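PDB 3MOI: probable dehydrogenase from Bordetella bronchiseptica, which probably catalyses an NAD(P)-dependent oxidation or reduction, as in other members of the GFO/IDH/MocA oxidoreductase family. Local coordinates for residues E164-S169 against P206-E211. Sequence-based numbering, arbitrary orientation.
Sequences EELDTS and PKRPTE
Thr168 meets Thr210 and Glu211 where two loops of the GFO/IDH/MocA C-terminal domain come together, one following strand 145-153 and the other linking the antiparallel strands 194-202 and 213-220. In Thr168, chi1 of -58° places OG1 anti to the carbonyl carbon, where it meets Thr210 OG1 and Glu211 OE1. From there Thr168 OG1 donates to Glu211 OE1 over 2.5 Å, reaching the carboxylate on its syn side but 29° out of its plane. Thr210 OG1 lies 2.7 Å from Thr168 OG1 and also makes a weak hydrogen bond to Gly172 O. The Glu211 side chain, bent at chi2 (81°), crosses that of Thr168 at about a right angle and brings OE1 to the hydroxyl; its other oxygen, OE2, forms a salt bridge with Arg203. A water ties the backbones together, accepting from Thr168 N and donating to Pro209 O, at the inverse gamma turn centred on Pro209. Farther along, an aliphatic group covers a charged one: Leu166 CD1 lies over one face of the Arg208 guanidinium, 3.2 Å above the plane and offset toward its rim, while NH2 of that arginine is paired with Glu270. Thr210 CG2 packs 4.0 Å from Leu166 CA. An Asx turn shapes the 164-169 loop, with Ser169 N and OG approaching Asp167 OD1 from the same face of its carboxylate, OG at 2.6 Å.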
ATOM      1  N   GLU A 164       2.216  30.594  -4.796  1.00 52.65           N
ATOM      2  CA  GLU A 164       1.922  30.266  -3.393  1.00 52.24           C
ATOM      3  C   GLU A 164       1.471  28.799  -3.142  1.00 50.86           C
ATOM      4  O   GLU A 164       1.601  28.286  -2.018  1.00 51.24           O
ATOM      5  CB  GLU A 164       0.886  31.208  -2.812  1.00 52.88           C
ATOM      6  CG  GLU A 164      -0.491  31.193  -3.549  1.00 56.43           C
ATOM      7  CD  GLU A 164      -0.644  32.323  -4.615  1.00 58.58           C
ATOM      8  OE1 GLU A 164       0.401  32.749  -5.241  1.00 54.50           O
ATOM      9  OE2 GLU A 164      -1.827  32.753  -4.792  1.00 57.68           O
ATOM     10  N   GLU A 165       0.924  28.120  -4.146  1.00 48.65           N
ATOM     11  CA  GLU A 165       0.548  26.717  -3.951  1.00 46.81           C
ATOM     12  C   GLU A 165       1.750  25.756  -3.925  1.00 45.47           C
ATOM     13  O   GLU A 165       1.555  24.559  -3.641  1.00 44.60           O
ATOM     14  CB  GLU A 165      -0.377  26.254  -5.059  1.00 46.73           C
ATOM     15  CG  GLU A 165      -1.752  26.807  -5.042  1.00 47.63           C
ATOM     16  CD  GLU A 165      -2.521  26.314  -6.262  1.00 49.07           C
ATOM     17  OE1 GLU A 165      -2.396  26.932  -7.324  1.00 48.78           O
ATOM     18  OE2 GLU A 165      -3.225  25.290  -6.169  1.00 50.59           O
ATOM     19  N   LEU A 166       2.951  26.248  -4.281  1.00 43.81           N
ATOM     20  CA  LEU A 166       4.224  25.482  -4.148  1.00 43.64           C
ATOM     21  C   LEU A 166       5.076  25.952  -2.946  1.00 42.67           C
ATOM     22  O   LEU A 166       6.322  25.884  -2.977  1.00 42.64           O
ATOM     23  CB  LEU A 166       5.057  25.531  -5.448  1.00 43.47           C
ATOM     24  CG  LEU A 166       4.234  25.203  -6.702  1.00 43.69           C
ATOM     25  CD1 LEU A 166       4.987  25.504  -8.001  1.00 39.49           C
ATOM     26  CD2 LEU A 166       3.734  23.761  -6.638  1.00 40.65           C
ATOM     27  N   ASP A 167       4.381  26.442  -1.918  1.00 41.32           N
ATOM     28  CA  ASP A 167       4.966  26.825  -0.650  1.00 40.88           C
ATOM     29  C   ASP A 167       4.123  26.249   0.492  1.00 39.84           C
ATOM     30  O   ASP A 167       3.032  26.740   0.843  1.00 37.79           O
ATOM     31  CB  ASP A 167       5.034  28.343  -0.558  1.00 41.41           C
ATOM     32  CG  ASP A 167       5.736  28.854   0.727  1.00 43.42           C
ATOM     33  OD1 ASP A 167       6.009  28.051   1.647  1.00 44.48           O
ATOM     34  OD2 ASP A 167       5.990  30.091   0.813  1.00 45.08           O
ATOM     35  N   THR A 168       4.642  25.189   1.074  1.00 39.20           N
ATOM     36  CA  THR A 168       3.965  24.564   2.198  1.00 39.33           C
ATOM     37  C   THR A 168       3.573  25.594   3.265  1.00 39.71           C
ATOM     38  O   THR A 168       2.517  25.477   3.846  1.00 39.69           O
ATOM     39  CB  THR A 168       4.839  23.457   2.841  1.00 39.34           C
ATOM     40  OG1 THR A 168       5.162  22.479   1.834  1.00 39.37           O
ATOM     41  CG2 THR A 168       4.096  22.766   4.039  1.00 36.03           C
ATOM     42  N   SER A 169       4.412  26.601   3.503  1.00 39.99           N
ATOM     43  CA  SER A 169       4.120  27.636   4.488  1.00 40.45           C
ATOM     44  C   SER A 169       2.824  28.402   4.148  1.00 40.50           C
ATOM     45  O   SER A 169       2.196  28.965   5.011  1.00 39.01           O
ATOM     46  CB  SER A 169       5.314  28.627   4.628  1.00 40.83           C
ATOM     47  OG  SER A 169       5.282  29.631   3.621  1.00 41.44           O
ATOM     48  N   PRO A 206      12.935  20.200  -6.340  1.00 40.82           N
ATOM     49  CA  PRO A 206      13.304  21.473  -5.743  1.00 41.46           C
ATOM     50  C   PRO A 206      12.809  22.670  -6.515  1.00 41.83           C
ATOM     51  O   PRO A 206      12.788  23.748  -5.952  1.00 42.14           O
ATOM     52  CB  PRO A 206      14.834  21.446  -5.745  1.00 42.16           C
ATOM     53  CG  PRO A 206      15.215  20.477  -6.823  1.00 41.75           C
ATOM     54  CD  PRO A 206      14.086  19.467  -6.894  1.00 40.98           C
ATOM     55  N   LYS A 207      12.414  22.508  -7.779  1.00 42.43           N
ATOM     56  CA  LYS A 207      11.765  23.636  -8.503  1.00 43.28           C
ATOM     57  C   LYS A 207      10.327  23.861  -8.034  1.00 42.51           C
ATOM     58  O   LYS A 207       9.735  24.906  -8.275  1.00 40.72           O
ATOM     59  CB  LYS A 207      11.744  23.419 -10.025  1.00 44.05           C
ATOM     60  CG  LYS A 207      13.129  23.269 -10.717  1.00 46.57           C
ATOM     61  CD  LYS A 207      12.930  22.685 -12.170  1.00 49.85           C
ATOM     62  CE  LYS A 207      14.230  22.463 -12.989  1.00 49.34           C
ATOM     63  NZ  LYS A 207      14.940  23.722 -13.207  1.00 48.38           N
ATOM     64  N   ARG A 208       9.767  22.852  -7.386  1.00 42.59           N
ATOM     65  CA  ARG A 208       8.408  22.942  -6.886  1.00 42.77           C
ATOM     66  C   ARG A 208       8.393  22.425  -5.446  1.00 41.20           C
ATOM     67  O   ARG A 208       7.842  21.390  -5.185  1.00 40.65           O
ATOM     68  CB  ARG A 208       7.444  22.130  -7.772  1.00 43.31           C
ATOM     69  CG  ARG A 208       7.631  22.295  -9.273  1.00 43.78           C
ATOM     70  CD  ARG A 208       6.389  21.843 -10.038  1.00 46.50           C
ATOM     71  NE  ARG A 208       5.658  23.019 -10.510  1.00 51.41           N
ATOM     72  CZ  ARG A 208       4.348  23.095 -10.697  1.00 56.66           C
ATOM     73  NH1 ARG A 208       3.541  22.069 -10.462  1.00 58.75           N
ATOM     74  NH2 ARG A 208       3.832  24.225 -11.127  1.00 59.80           N
ATOM     75  N   PRO A 209       8.956  23.193  -4.515  1.00 40.07           N
ATOM     76  CA  PRO A 209       9.445  22.632  -3.270  1.00 39.81           C
ATOM     77  C   PRO A 209       8.407  22.552  -2.186  1.00 38.41           C
ATOM     78  O   PRO A 209       8.558  23.147  -1.131  1.00 39.15           O
ATOM     79  CB  PRO A 209      10.579  23.604  -2.883  1.00 40.05           C
ATOM     80  CG  PRO A 209      10.177  24.878  -3.419  1.00 40.18           C
ATOM     81  CD  PRO A 209       9.197  24.635  -4.571  1.00 40.36           C
ATOM     82  N   THR A 210       7.353  21.805  -2.450  1.00 36.36           N
ATOM     83  CA  THR A 210       6.409  21.502  -1.445  1.00 34.93           C
ATOM     84  C   THR A 210       6.322  19.980  -1.415  1.00 34.43           C
ATOM     85  O   THR A 210       6.907  19.313  -2.220  1.00 34.42           O
ATOM     86  CB  THR A 210       5.051  22.157  -1.717  1.00 35.17           C
ATOM     87  OG1 THR A 210       4.168  21.886  -0.600  1.00 36.41           O
ATOM     88  CG2 THR A 210       4.435  21.638  -3.000  1.00 33.74           C
ATOM     89  N   GLU A 211       5.582  19.430  -0.469  1.00 33.39           N
ATOM     90  CA  GLU A 211       5.518  18.014  -0.332  1.00 32.32           C
ATOM     91  C   GLU A 211       4.775  17.428  -1.517  1.00 31.34           C
ATOM     92  O   GLU A 211       3.656  17.802  -1.790  1.00 31.43           O
ATOM     93  CB  GLU A 211       4.818  17.640   0.979  1.00 32.17           C
ATOM     94  CG  GLU A 211       5.668  17.838   2.224  1.00 32.66           C
ATOM     95  CD  GLU A 211       5.723  19.256   2.750  1.00 34.59           C
ATOM     96  OE1 GLU A 211       4.821  20.037   2.377  1.00 34.24           O
ATOM     97  OE2 GLU A 211       6.691  19.600   3.522  1.00 39.06           O
TER
HETATM   98  O   HOH W   1       7.256  24.502   0.688  1.00 46.59           O